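Local coordinates for possible substrate binding protein of ABC transporter system (Rhodopseudomonas palustris, PDB 3N0X), which probably binds branched-chain amino acids or related small ligands in the periplasm and delivers them to an ABC transporter, at residues Val49-Asp53 against Glu67-Asp72; Lys97-Val102 against Arg117-Arg121; Ala130-Ala134 against Ala160-Leu165; Ile144-Asp150 against Leu172-Val178; Gly249-Tyr255 against Met339-Val344. All blocks are in the same frame, centred on the assembly; numbering follows the deposited sequence. Where two conformers were deposited one is given.

Interaction 1. Residues Val49-Asp53 against Glu67-Asp72; sequences VITKD and EAYQDD
Lys-52 reaches from its strand to helix 58-70, where its ammonium meets the carboxylate of Glu-67, with NZ 2.8 Å from OE1, a hydrogen-bonded salt bridge. The two side chains meet at about a right angle, and the nitrogen approaches OE1 on its anti side, 27° out of the carboxylate plane. The lysine chain starts toward the helix and bends at chi2 (-87°) on the way. Asp-72, coming from the opposite direction, appears to complete a three-residue salt-bridge network, but the placement of its OD2 is less sure and the bond to NZ is weak. The closer-packed side lies beneath the lysine chain: CE of Lys-52 rests 4.2 Å from CB of the buried Ala-68, whose methyl also touches Ala-8 of strand 5-11. The outer side, where Glu-67 is exposed, is looser. The whole contact is modest, burying 189 Å². This surface salt-bridge network joins a strand to the helix that follows it, as in the beta-alpha units of the alpha/beta lobes of periplasmic binding proteins.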
# COMPACT_ATOMS: atom_id res chain seq x y z
N VAL A 49 7.48 -20.28 -10.58
CA VAL A 49 6.67 -19.10 -10.78
C VAL A 49 6.35 -18.93 -12.25
O VAL A 49 7.26 -18.93 -13.08
CB VAL A 49 7.37 -17.87 -10.26
CG1 VAL A 49 6.56 -16.62 -10.57
CG2 VAL A 49 7.58 -18.01 -8.74
N ILE A 50 5.05 -18.81 -12.54
CA ILE A 50 4.50 -18.56 -13.87
C ILE A 50 4.02 -17.12 -13.88
O ILE A 50 3.15 -16.81 -13.07
CB ILE A 50 3.24 -19.46 -14.08
CG1 ILE A 50 3.61 -20.94 -13.97
CG2 ILE A 50 2.57 -19.18 -15.43
CD1 ILE A 50 4.85 -21.27 -14.73
N THR A 51 4.53 -16.27 -14.76
CA THR A 51 4.08 -14.88 -14.86
C THR A 51 3.11 -14.67 -16.04
O THR A 51 3.26 -15.29 -17.10
CB THR A 51 5.25 -13.89 -14.96
OG1 THR A 51 5.96 -14.11 -16.19
CG2 THR A 51 6.22 -14.05 -13.79
N LYS A 52 2.11 -13.82 -15.82
CA LYS A 52 1.07 -13.55 -16.80
C LYS A 52 0.90 -12.03 -16.85
O LYS A 52 0.43 -11.41 -15.89
CB LYS A 52 -0.28 -14.16 -16.39
CG LYS A 52 -0.33 -15.68 -16.22
CD LYS A 52 -0.63 -16.31 -17.58
CE LYS A 52 -0.73 -17.80 -17.46
NZ LYS A 52 -0.32 -18.44 -18.73
N ASP A 53 1.26 -11.44 -17.97
CA ASP A 53 1.08 -10.02 -18.19
C ASP A 53 -0.38 -9.73 -18.54
O ASP A 53 -0.89 -10.26 -19.54
CB ASP A 53 2.01 -9.60 -19.32
CG ASP A 53 1.88 -8.15 -19.73
OD1 ASP A 53 1.30 -7.29 -19.02
OD2 ASP A 53 2.46 -7.88 -20.80
N GLU A 67 -6.58 -18.80 -17.05
CA GLU A 67 -5.58 -19.62 -17.71
C GLU A 67 -4.54 -20.17 -16.72
O GLU A 67 -4.11 -21.32 -16.80
CB GLU A 67 -4.88 -18.83 -18.82
CG GLU A 67 -3.91 -19.67 -19.62
CD GLU A 67 -3.35 -18.93 -20.83
OE1 GLU A 67 -2.39 -18.15 -20.65
OE2 GLU A 67 -3.85 -19.17 -21.95
N ALA A 68 -4.15 -19.34 -15.76
CA ALA A 68 -3.19 -19.76 -14.75
C ALA A 68 -3.70 -20.92 -13.93
O ALA A 68 -2.97 -21.88 -13.69
CB ALA A 68 -2.81 -18.59 -13.84
N TYR A 69 -4.93 -20.82 -13.46
CA TYR A 69 -5.53 -21.87 -12.67
C TYR A 69 -5.86 -23.13 -13.45
O TYR A 69 -5.72 -24.24 -12.94
CB TYR A 69 -6.80 -21.35 -12.03
CG TYR A 69 -6.63 -20.30 -10.94
CD1 TYR A 69 -5.60 -20.37 -9.98
CD2 TYR A 69 -7.56 -19.26 -10.81
CE1 TYR A 69 -5.51 -19.41 -8.97
CE2 TYR A 69 -7.48 -18.33 -9.83
CZ TYR A 69 -6.46 -18.39 -8.90
OH TYR A 69 -6.41 -17.43 -7.92
N GLN A 70 -6.33 -22.95 -14.67
CA GLN A 70 -6.87 -24.07 -15.45
C GLN A 70 -5.94 -24.78 -16.44
O GLN A 70 -6.13 -25.96 -16.71
CB GLN A 70 -8.02 -23.58 -16.33
CG GLN A 70 -9.24 -23.18 -15.50
CD GLN A 70 -10.25 -22.36 -16.26
OE1 GLN A 70 -10.19 -22.26 -17.48
NE2 GLN A 70 -11.20 -21.76 -15.54
N ASP A 71 -5.05 -24.03 -17.08
CA ASP A 71 -4.10 -24.59 -18.05
C ASP A 71 -2.75 -24.81 -17.38
O ASP A 71 -2.12 -25.87 -17.55
CB ASP A 71 -3.90 -23.67 -19.25
CG ASP A 71 -5.12 -23.58 -20.13
OD1 ASP A 71 -6.25 -23.52 -19.59
OD2 ASP A 71 -4.96 -23.60 -21.37
N ASP A 72 -2.28 -23.82 -16.63
CA ASP A 72 -0.98 -23.91 -15.98
C ASP A 72 -1.04 -24.71 -14.70
O ASP A 72 -0.01 -25.06 -14.15
CB ASP A 72 -0.42 -22.51 -15.71
CG ASP A 72 -0.23 -21.70 -16.97
OD1 ASP A 72 0.35 -22.24 -17.92
OD2 ASP A 72 -0.67 -20.53 -17.06

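Interaction 2. Residues Lys97-Val102 against Arg117-Arg121; sequences KKILIV and RYIFR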
# COMPACT_ATOMS: atom_id res chain seq x y z
N LYS A 97 -12.13 -22.04 -7.46
CA LYS A 97 -11.89 -22.49 -6.09
C LYS A 97 -10.39 -22.53 -5.79
O LYS A 97 -9.86 -23.50 -5.29
CB LYS A 97 -12.56 -23.83 -5.78
CG LYS A 97 -14.08 -23.77 -5.84
CD LYS A 97 -14.70 -25.10 -5.45
CE LYS A 97 -16.23 -25.04 -5.49
NZ LYS A 97 -16.79 -26.35 -5.03
N LYS A 98 -9.73 -21.41 -6.11
CA LYS A 98 -8.31 -21.23 -5.85
C LYS A 98 -8.09 -19.84 -5.25
O LYS A 98 -8.83 -18.90 -5.51
CB LYS A 98 -7.49 -21.48 -7.13
CG LYS A 98 -7.37 -22.97 -7.51
CD LYS A 98 -6.35 -23.21 -8.61
CE LYS A 98 -6.12 -24.70 -8.94
NZ LYS A 98 -5.36 -24.95 -10.21
N ILE A 99 -7.06 -19.72 -4.42
CA ILE A 99 -6.77 -18.48 -3.74
C ILE A 99 -6.10 -17.47 -4.68
O ILE A 99 -5.25 -17.83 -5.50
CB ILE A 99 -5.90 -18.75 -2.51
CG1 ILE A 99 -6.77 -19.44 -1.42
CG2 ILE A 99 -5.29 -17.44 -1.97
CD1 ILE A 99 -5.94 -20.09 -0.38
N LEU A 100 -6.47 -16.21 -4.50
CA LEU A 100 -5.77 -15.08 -5.09
C LEU A 100 -5.29 -14.20 -3.93
O LEU A 100 -6.10 -13.74 -3.12
CB LEU A 100 -6.70 -14.30 -5.99
CG LEU A 100 -6.11 -13.00 -6.58
CD1 LEU A 100 -4.91 -13.24 -7.49
CD2 LEU A 100 -7.19 -12.22 -7.33
N ILE A 101 -3.98 -13.99 -3.86
CA ILE A 101 -3.38 -13.07 -2.89
C ILE A 101 -3.21 -11.76 -3.64
O ILE A 101 -2.49 -11.66 -4.64
CB ILE A 101 -2.01 -13.55 -2.36
CG1 ILE A 101 -2.19 -14.83 -1.51
CG2 ILE A 101 -1.36 -12.41 -1.56
CD1 ILE A 101 -0.85 -15.53 -1.21
N VAL A 102 -3.92 -10.74 -3.19
CA VAL A 102 -3.94 -9.46 -3.88
C VAL A 102 -2.72 -8.64 -3.46
O VAL A 102 -2.50 -8.38 -2.27
CB VAL A 102 -5.26 -8.70 -3.68
CG1 VAL A 102 -5.17 -7.29 -4.37
CG2 VAL A 102 -6.43 -9.56 -4.24
N ARG A 117 -14.34 -15.38 -0.21
CA ARG A 117 -13.53 -16.19 0.70
C ARG A 117 -12.18 -16.66 0.14
O ARG A 117 -11.31 -17.06 0.90
CB ARG A 117 -14.33 -17.41 1.20
CG ARG A 117 -14.64 -18.41 0.11
CD ARG A 117 -15.73 -19.36 0.51
NE ARG A 117 -15.31 -20.19 1.64
CZ ARG A 117 -14.61 -21.31 1.54
NH1 ARG A 117 -14.28 -21.80 0.35
NH2 ARG A 117 -14.25 -21.97 2.63
N TYR A 118 -12.02 -16.65 -1.17
CA TYR A 118 -10.77 -17.07 -1.82
C TYR A 118 -9.74 -15.93 -1.95
O TYR A 118 -8.62 -16.15 -2.41
CB TYR A 118 -11.09 -17.62 -3.23
CG TYR A 118 -11.95 -18.88 -3.13
CD1 TYR A 118 -11.38 -20.11 -2.92
CD2 TYR A 118 -13.33 -18.81 -3.25
CE1 TYR A 118 -12.14 -21.26 -2.79
CE2 TYR A 118 -14.10 -19.95 -3.11
CZ TYR A 118 -13.51 -21.18 -2.88
OH TYR A 118 -14.23 -22.36 -2.75
N ILE A 119 -10.14 -14.74 -1.54
CA ILE A 119 -9.33 -13.53 -1.65
C ILE A 119 -8.62 -13.22 -0.32
O ILE A 119 -9.25 -13.09 0.73
CB ILE A 119 -10.20 -12.30 -2.08
CG1 ILE A 119 -11.03 -12.60 -3.32
CG2 ILE A 119 -9.30 -11.03 -2.27
CD1 ILE A 119 -10.27 -13.18 -4.49
N PHE A 120 -7.29 -13.11 -0.40
CA PHE A 120 -6.47 -12.58 0.67
C PHE A 120 -5.72 -11.38 0.09
O PHE A 120 -5.64 -11.19 -1.12
CB PHE A 120 -5.49 -13.61 1.21
CG PHE A 120 -6.13 -14.73 2.00
CD1 PHE A 120 -6.82 -15.77 1.34
CD2 PHE A 120 -6.13 -14.72 3.37
CE1 PHE A 120 -7.41 -16.78 2.08
CE2 PHE A 120 -6.71 -15.73 4.09
CZ PHE A 120 -7.36 -16.76 3.46
N ARG A 121 -5.19 -10.53 0.96
CA ARG A 121 -4.45 -9.36 0.47
C ARG A 121 -3.27 -9.06 1.35
O ARG A 121 -3.43 -8.78 2.53
CB ARG A 121 -5.34 -8.12 0.38
CG ARG A 121 -4.51 -6.88 -0.01
CD ARG A 121 -5.23 -5.83 -0.73
NE ARG A 121 -6.43 -5.35 -0.05
CZ ARG A 121 -7.28 -4.49 -0.64
NH1 ARG A 121 -7.01 -4.03 -1.82
NH2 ARG A 121 -8.41 -4.13 -0.04
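Tyr-118 lays its ring along the turn at Lys-97 and Lys-98, and the hollow it fills is bounded by backbone as much as by side chains: CE1 of Tyr-118 is 3.5 Å from CA of Lys-97, and the CG methylene of Lys-97 sits 3.4 Å from the phenolic OH of Tyr-118. Lys-97, with positive phi (52°), ends helix 83-96 in a Schellman motif. Beyond it the chains run as adjacent parallel strands at the edge of an alpha/beta sheet, crossing at -31°, with Leu-100 N to Tyr-118 O (3.0 Å) and Val-102 N to Phe-120 O (2.7 Å) among the bonds. On the Phe-120 side of the sheet, CG2 of Ile-99 meets the ring obliquely, 4.0 Å from CD1 of Phe-120. On the side of Leu-100 and Val-102, Ile-119 forks: its CD1 meets CB of Leu-100 at 4.0 Å, while its CG2 touches CG2 of Val-102 at 3.8 Å. The aliphatic part of Arg-121 flanks Val-102, its CD 3.9 Å from CG1, and its guanidinium turns away to Gln-334 and the carbonyls of Ala-105 and Ala-107.

Interaction 3. Residues Ala130-Ala134 against Ala160-Leu165; sequences AISNA and AFKEAL
Ala-134 presses its methyl against helix 152-165 at the centre of this contact. Its CB stands over one face of the Phe-161 ring, 4.0 Å from the centroid and 26° off the normal, which meets the geometry of a CH-pi contact displaced toward the rim. The same methyl lies 3.3 Å from the carbonyl O of Phe-161 and 3.8 Å from CB of Ala-164, so one small knob touches backbone, ring and alanine together. With CG anti to the backbone N (chi1 177°), Phe-161 swings its ring under the partner helix, bringing its edge, at CD2, 3.5 Å from the carbonyl O of Ala-130.

Around this centre, further small residues keep the backbones near each other. The methyls of Ala-130 and Ala-160 meet at 4.1 Å, and Ile-131 sets its CG2 3.9 Å from CB of Ala-164 along the other flank. At the far end, CD1 of Leu-165 comes 4.1 Å from CB of Ala-134. The axes consequently approach to 7.8 Å, a close spacing for packed helices, and cross at -37°.

In the next shell, Trp-206 of strand 202-207 stacks on the Phe-161 ring and also donates to OD1 of Asn-133. Helix 152-165 rests on strand 142-149 through Phe-161 and Leu-165, while helix 126-137 reaches across to Ala-253 of strand 251-254.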
# COMPACT_ATOMS: atom_id res chain seq x y z
N ALA A 130 -4.97 6.08 4.65
CA ALA A 130 -5.60 7.24 5.22
C ALA A 130 -5.57 7.21 6.74
O ALA A 130 -5.27 8.21 7.38
CB ALA A 130 -7.06 7.34 4.68
N ILE A 131 -5.87 6.05 7.32
CA ILE A 131 -5.88 5.90 8.74
C ILE A 131 -4.49 6.10 9.36
O ILE A 131 -4.35 6.78 10.39
CB ILE A 131 -6.50 4.51 9.11
CG1 ILE A 131 -7.98 4.52 8.78
CG2 ILE A 131 -6.27 4.18 10.58
CD1 ILE A 131 -8.64 3.12 8.73
N SER A 132 -3.48 5.48 8.77
CA SER A 132 -2.13 5.67 9.26
C SER A 132 -1.76 7.16 9.29
O SER A 132 -1.08 7.62 10.20
CB SER A 132 -1.12 4.87 8.42
OG SER A 132 -1.03 5.34 7.08
N ASN A 133 -2.16 7.92 8.28
CA ASN A 133 -1.91 9.37 8.29
C ASN A 133 -2.58 10.09 9.44
O ASN A 133 -1.98 10.93 10.10
CB ASN A 133 -2.25 9.99 6.93
CG ASN A 133 -1.13 9.83 5.94
OD1 ASN A 133 -0.27 10.73 5.83
ND2 ASN A 133 -1.07 8.69 5.25
N ALA A 134 -3.83 9.74 9.72
CA ALA A 134 -4.56 10.36 10.82
C ALA A 134 -3.91 10.05 12.16
O ALA A 134 -3.76 10.93 13.01
CB ALA A 134 -6.04 9.92 10.82
N ALA A 160 -12.26 7.83 5.96
CA ALA A 160 -11.46 6.92 6.81
C ALA A 160 -10.52 7.70 7.75
O ALA A 160 -10.38 7.39 8.94
CB ALA A 160 -10.68 5.94 5.94
N PHE A 161 -9.89 8.72 7.19
CA PHE A 161 -9.03 9.61 7.95
C PHE A 161 -9.80 10.25 9.09
O PHE A 161 -9.31 10.28 10.22
CB PHE A 161 -8.45 10.67 6.96
CG PHE A 161 -7.59 11.72 7.58
CD1 PHE A 161 -8.13 12.90 8.05
CD2 PHE A 161 -6.19 11.56 7.62
CE1 PHE A 161 -7.32 13.90 8.59
CE2 PHE A 161 -5.37 12.58 8.12
CZ PHE A 161 -5.94 13.74 8.64
N LYS A 162 -10.99 10.80 8.78
CA LYS A 162 -11.84 11.55 9.74
C LYS A 162 -12.28 10.66 10.89
O LYS A 162 -12.21 11.04 12.04
CB LYS A 162 -13.06 12.12 9.00
CG LYS A 162 -14.12 12.80 9.84
CD LYS A 162 -15.17 13.33 8.86
CE LYS A 162 -16.25 14.15 9.53
NZ LYS A 162 -17.14 14.69 8.45
N GLU A 163 -12.65 9.44 10.58
CA GLU A 163 -13.06 8.52 11.64
C GLU A 163 -11.89 8.19 12.57
O GLU A 163 -12.06 8.19 13.80
CB GLU A 163 -13.75 7.30 11.04
CG GLU A 163 -14.18 6.24 12.05
CD GLU A 163 -15.21 6.71 13.08
OE1 GLU A 163 -15.98 7.67 12.82
OE2 GLU A 163 -15.27 6.08 14.16
N ALA A 164 -10.69 7.89 12.02
CA ALA A 164 -9.53 7.66 12.86
C ALA A 164 -9.10 8.88 13.67
O ALA A 164 -8.62 8.78 14.80
CB ALA A 164 -8.33 7.14 12.00
N LEU A 165 -9.23 10.05 13.05
CA LEU A 165 -8.79 11.28 13.67
C LEU A 165 -9.58 11.56 14.93
O LEU A 165 -9.05 12.16 15.86
CB LEU A 165 -8.89 12.44 12.70
CG LEU A 165 -8.09 13.68 13.13
CD1 LEU A 165 -6.60 13.46 12.76
CD2 LEU A 165 -8.67 14.96 12.44

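Interaction 4. Residues Ile144-Asp150 against Leu172-Val178; sequences IATLAQD and LATEEYV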
# COMPACT_ATOMS: atom_id res chain seq x y z
N ILE A 144 -6.86 20.26 11.79
CA ILE A 144 -6.62 19.82 10.45
C ILE A 144 -7.74 20.29 9.51
O ILE A 144 -8.91 20.35 9.89
CB ILE A 144 -6.51 18.28 10.41
CG1 ILE A 144 -5.23 17.90 11.16
CG2 ILE A 144 -6.46 17.74 8.97
CD1 ILE A 144 -5.17 16.53 11.61
N ALA A 145 -7.36 20.70 8.29
CA ALA A 145 -8.29 20.84 7.19
C ALA A 145 -7.83 19.87 6.12
O ALA A 145 -6.61 19.74 5.86
CB ALA A 145 -8.26 22.27 6.60
N THR A 146 -8.78 19.25 5.42
CA THR A 146 -8.41 18.30 4.39
C THR A 146 -8.71 18.84 2.98
O THR A 146 -9.65 19.58 2.77
CB THR A 146 -9.12 16.93 4.58
OG1 THR A 146 -10.54 17.10 4.54
CG2 THR A 146 -8.70 16.22 5.96
N LEU A 147 -7.88 18.41 2.02
CA LEU A 147 -8.12 18.69 0.61
C LEU A 147 -8.08 17.34 -0.10
O LEU A 147 -7.13 16.56 0.06
CB LEU A 147 -7.04 19.60 0.02
CG LEU A 147 -7.05 19.85 -1.49
CD1 LEU A 147 -8.36 20.53 -1.90
CD2 LEU A 147 -5.81 20.70 -1.89
N ALA A 148 -9.08 17.13 -0.95
CA ALA A 148 -9.22 15.89 -1.71
C ALA A 148 -9.91 16.20 -3.02
O ALA A 148 -10.55 17.26 -3.17
CB ALA A 148 -10.03 14.84 -0.90
N GLN A 149 -9.78 15.28 -3.96
CA GLN A 149 -10.54 15.30 -5.22
C GLN A 149 -11.97 14.79 -4.98
O GLN A 149 -12.21 13.89 -4.15
CB GLN A 149 -9.83 14.39 -6.21
CG GLN A 149 -8.43 14.88 -6.57
CD GLN A 149 -7.52 13.79 -7.05
OE1 GLN A 149 -7.27 12.81 -6.36
NE2 GLN A 149 -7.05 13.94 -8.29
N ASP A 150 -12.91 15.38 -5.71
CA ASP A 150 -14.33 15.08 -5.56
C ASP A 150 -14.69 13.80 -6.33
O ASP A 150 -15.37 13.83 -7.37
CB ASP A 150 -15.14 16.28 -6.05
CG ASP A 150 -16.58 16.25 -5.64
OD1 ASP A 150 -16.95 15.27 -4.92
OD2 ASP A 150 -17.33 17.19 -5.99
N LEU A 172 -10.94 18.36 13.31
CA LEU A 172 -11.08 18.56 11.86
C LEU A 172 -11.92 19.79 11.64
O LEU A 172 -13.11 19.80 11.94
CB LEU A 172 -11.72 17.34 11.20
CG LEU A 172 -12.02 17.45 9.70
CD1 LEU A 172 -10.72 17.58 8.93
CD2 LEU A 172 -12.87 16.25 9.19
N ALA A 173 -11.32 20.85 11.10
CA ALA A 173 -12.01 22.13 10.93
C ALA A 173 -12.88 22.17 9.67
O ALA A 173 -13.95 22.79 9.66
CB ALA A 173 -10.99 23.24 10.83
N THR A 174 -12.39 21.59 8.58
CA THR A 174 -13.11 21.70 7.28
C THR A 174 -12.59 20.65 6.33
O THR A 174 -11.47 20.15 6.52
CB THR A 174 -13.00 23.09 6.63
OG1 THR A 174 -14.01 23.19 5.61
CG2 THR A 174 -11.60 23.36 6.02
N GLU A 175 -13.43 20.29 5.36
CA GLU A 175 -13.11 19.35 4.28
C GLU A 175 -13.43 20.03 2.97
O GLU A 175 -14.55 20.55 2.79
CB GLU A 175 -13.94 18.08 4.40
CG GLU A 175 -13.84 17.30 5.67
CD GLU A 175 -14.96 16.29 5.80
OE1 GLU A 175 -15.24 15.49 4.85
OE2 GLU A 175 -15.64 16.34 6.85
N GLU A 176 -12.44 20.11 2.09
CA GLU A 176 -12.65 20.66 0.76
C GLU A 176 -12.51 19.56 -0.27
O GLU A 176 -11.52 18.78 -0.26
CB GLU A 176 -11.63 21.78 0.47
CG GLU A 176 -11.87 23.01 1.25
CD GLU A 176 -13.00 23.86 0.62
OE1 GLU A 176 -13.39 23.61 -0.56
OE2 GLU A 176 -13.43 24.83 1.27
N TYR A 177 -13.47 19.52 -1.20
CA TYR A 177 -13.47 18.56 -2.32
C TYR A 177 -13.55 19.33 -3.62
O TYR A 177 -14.48 20.10 -3.80
CB TYR A 177 -14.63 17.57 -2.22
CG TYR A 177 -14.60 16.75 -0.97
CD1 TYR A 177 -13.76 15.66 -0.86
CD2 TYR A 177 -15.36 17.12 0.15
CE1 TYR A 177 -13.70 14.91 0.31
CE2 TYR A 177 -15.27 16.40 1.35
CZ TYR A 177 -14.45 15.30 1.41
OH TYR A 177 -14.35 14.56 2.60
N VAL A 178 -12.57 19.14 -4.49
CA VAL A 178 -12.51 19.91 -5.73
C VAL A 178 -12.51 18.95 -6.90
O VAL A 178 -12.21 17.77 -6.75
CB VAL A 178 -11.25 20.83 -5.76
CG1 VAL A 178 -11.28 21.79 -4.56
CG2 VAL A 178 -9.97 20.02 -5.79
O HOH W 1 -11.43 16.94 1.87
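Thr-146 and Glu-175 lie side by side and point the same way from neighbouring parallel strands, with OG1 of Thr-146 3.5 Å from CG of Glu-175. A chi1 of 60° puts this hydroxyl between the backbone N and the carbonyl carbon, while CG2 is turned the other way, crossing Leu-172 at about a right angle with its methyl 3.8 Å from CD1. A water bridges the strands beside them, 2.8 Å from OG1 of Thr-146 and donating to the carbonyl O of Glu-176; it also stands over one face of the Tyr-177 ring. That ring leans obliquely on Ala-148, whose CB is 3.8 Å from CD1. The far end of the ring is held by its hydroxyl, which donates to the anti lone pair of Glu-175 OE1 at 2.6 Å. The other oxygen of Glu-175 is paired with Lys-162, and Arg-155 forms a cation-pi contact with Tyr-177.

On the opposite face CB of Ala-145 meets CG2 of Thr-174 at 3.6 Å, and Leu-147 crosses Val-178 at about a right angle. Six backbone hydrogen bonds tie the strands, from Ala-173 N to Ile-144 O at 2.7 Å through to Asp-150 N to Val-178 O, and the strand axes differ by only 22° in direction. With helix 152-165 as the connection, this is a beta-alpha-beta unit at the edge of a four-stranded parallel sheet.

Interaction 5. Residues Gly249-Tyr255 against Met339-Val344; sequences GMEGATY and MYHFKV
Extended beyond CG with chi1 at -61°, the Glu-251 side chain lies over the partner strand, where His-341, its CG anti to the backbone N, swings NE2 to meet it. NE2 of His-341 donates to OE1 of Glu-251 at 2.8 Å. OE1 lies close to the imidazole plane, although the carboxylate as a whole is turned 55° against the ring. The nitrogen stands 43° above the carboxylate's own plane. The second oxygen, OE2, takes a salt bridge from NZ of Lys-343 at 3.0 Å. A bend at the end of that lysine also directs NZ in the carbonyl plane onto a lone pair of Gly-249 O, at 2.7 Å, so the ammonium has two acceptors in this contact.

On the other face, the Phe-342 ring packs directly on the glycine backbone, with CE2 of Phe-342 3.3 Å from C of Gly-252: its centroid is 4.1 Å from CA, a CH-pi contact. Between the faces, Phe-342 N to Gly-252 O (2.9 Å) and the reciprocal pair of Thr-254 and Tyr-340 hold the backbones. The arrangement is an antiparallel pairing with a charged cluster on the Glu-251 face and an aromatic-glycine contact on the Phe-342 face, within a curled antiparallel sheet of this binding-protein fold.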
# COMPACT_ATOMS: atom_id res chain seq x y z
N GLY A 249 10.66 18.91 6.25
CA GLY A 249 10.02 18.81 7.54
C GLY A 249 8.58 18.31 7.48
O GLY A 249 7.97 18.11 8.53
N MSE A 250 8.05 18.12 6.28
CA MSE A 250 6.68 17.63 6.14
C MSE A 250 6.57 16.27 6.81
O MSE A 250 7.44 15.39 6.66
CB MSE A 250 6.26 17.50 4.68
CG MSE A 250 4.81 17.05 4.53
SE MSE A 250 4.12 17.30 2.76
CE MSE A 250 5.22 16.13 1.93
N GLU A 251 5.45 16.06 7.51
CA GLU A 251 5.18 14.77 8.08
C GLU A 251 3.93 14.14 7.51
O GLU A 251 3.02 14.81 7.05
CB GLU A 251 5.02 14.87 9.59
CG GLU A 251 6.28 15.38 10.29
CD GLU A 251 6.24 15.39 11.81
OE1 GLU A 251 5.32 14.79 12.44
OE2 GLU A 251 7.17 16.02 12.37
N GLY A 252 3.87 12.83 7.62
CA GLY A 252 2.78 12.02 7.15
C GLY A 252 3.04 10.59 7.51
O GLY A 252 3.98 10.29 8.29
N ALA A 253 2.29 9.69 6.87
CA ALA A 253 2.56 8.28 7.00
C ALA A 253 2.72 7.61 5.66
O ALA A 253 2.13 8.04 4.67
CB ALA A 253 1.44 7.58 7.79
N THR A 254 3.53 6.56 5.65
CA THR A 254 3.84 5.79 4.45
C THR A 254 3.76 4.28 4.67
O THR A 254 3.99 3.76 5.76
CB THR A 254 5.23 6.19 3.87
OG1 THR A 254 5.33 5.70 2.51
CG2 THR A 254 6.40 5.71 4.76
N TYR A 255 3.48 3.59 3.57
CA TYR A 255 3.48 2.13 3.55
C TYR A 255 4.91 1.56 3.72
O TYR A 255 5.10 0.51 4.32
CB TYR A 255 2.89 1.68 2.19
CG TYR A 255 3.16 0.23 1.76
CD1 TYR A 255 2.51 -0.85 2.36
CD2 TYR A 255 4.02 -0.03 0.74
CE1 TYR A 255 2.75 -2.16 1.94
CE2 TYR A 255 4.31 -1.32 0.36
CZ TYR A 255 3.64 -2.39 0.93
OH TYR A 255 3.90 -3.67 0.50
N MSE A 339 2.67 0.67 9.72
CA MSE A 339 2.82 1.77 8.78
C MSE A 339 3.79 2.78 9.45
O MSE A 339 4.06 2.66 10.65
CB MSE A 339 1.46 2.42 8.48
CG MSE A 339 0.41 1.41 7.93
SE MSE A 339 0.67 0.84 6.13
CE MSE A 339 0.12 2.48 5.34
N TYR A 340 4.34 3.71 8.68
CA TYR A 340 5.48 4.52 9.17
C TYR A 340 5.19 6.01 9.16
O TYR A 340 4.93 6.58 8.11
CB TYR A 340 6.75 4.21 8.37
CG TYR A 340 7.02 2.72 8.35
CD1 TYR A 340 7.50 2.08 9.47
CD2 TYR A 340 6.76 1.96 7.20
CE1 TYR A 340 7.72 0.71 9.48
CE2 TYR A 340 6.96 0.60 7.21
CZ TYR A 340 7.45 -0.03 8.32
OH TYR A 340 7.65 -1.42 8.34
N HIS A 341 5.20 6.62 10.32
CA HIS A 341 5.12 8.06 10.47
C HIS A 341 6.52 8.59 10.19
O HIS A 341 7.47 8.25 10.88
CB HIS A 341 4.68 8.39 11.92
CG HIS A 341 4.62 9.86 12.26
ND1 HIS A 341 4.27 10.26 13.53
CD2 HIS A 341 4.89 10.99 11.55
CE1 HIS A 341 4.31 11.59 13.59
NE2 HIS A 341 4.66 12.06 12.39
N PHE A 342 6.62 9.45 9.17
CA PHE A 342 7.91 9.97 8.66
C PHE A 342 7.95 11.48 8.76
O PHE A 342 6.93 12.14 8.95
CB PHE A 342 8.15 9.58 7.19
CG PHE A 342 7.17 10.20 6.25
CD1 PHE A 342 7.34 11.50 5.75
CD2 PHE A 342 6.03 9.50 5.83
CE1 PHE A 342 6.41 12.08 4.94
CE2 PHE A 342 5.09 10.08 4.97
CZ PHE A 342 5.28 11.38 4.52
N LYS A 343 9.17 12.03 8.64
CA LYS A 343 9.41 13.45 8.49
C LYS A 343 10.39 13.63 7.32
O LYS A 343 11.43 12.92 7.24
CB LYS A 343 9.98 14.06 9.77
CG LYS A 343 10.11 15.59 9.75
CD LYS A 343 10.52 16.17 11.12
CE LYS A 343 10.33 17.68 11.14
NZ LYS A 343 8.87 18.08 11.11
N VAL A 344 10.06 14.51 6.38
CA VAL A 344 10.91 14.72 5.23
C VAL A 344 12.23 15.42 5.62
O VAL A 344 12.22 16.48 6.28
CB VAL A 344 10.19 15.55 4.13
CG1 VAL A 344 11.17 16.03 3.02
CG2 VAL A 344 9.03 14.75 3.51

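Overall arrangement
Interactions 1 and 2 belong to one mixed sheet and its flanking helix, with centres about 15 Å apart; Tyr-69 joins them by probable hydrogen bonds to Ile-99 and Lys-98. Along the chain interaction 1 closes before 2 opens, 2 precedes 3 and 4, and 5 comes last. Interactions 3, 4 and 5 cluster on the other side of the chain's centre from interaction 1. Interactions 3 and 4 alternate in sequence, share the unit of strand 142-149, helix 152-165 and strand 171-178, and meet through Lys-162 and Glu-175. Interaction 5 touches interaction 3 where Asn-133 meets Ala-253. The centres of interactions 1 and 4 are about 43 Å apart, consistent with the two-lobed architecture of periplasmic binding proteins, in which ligand binds between lobes.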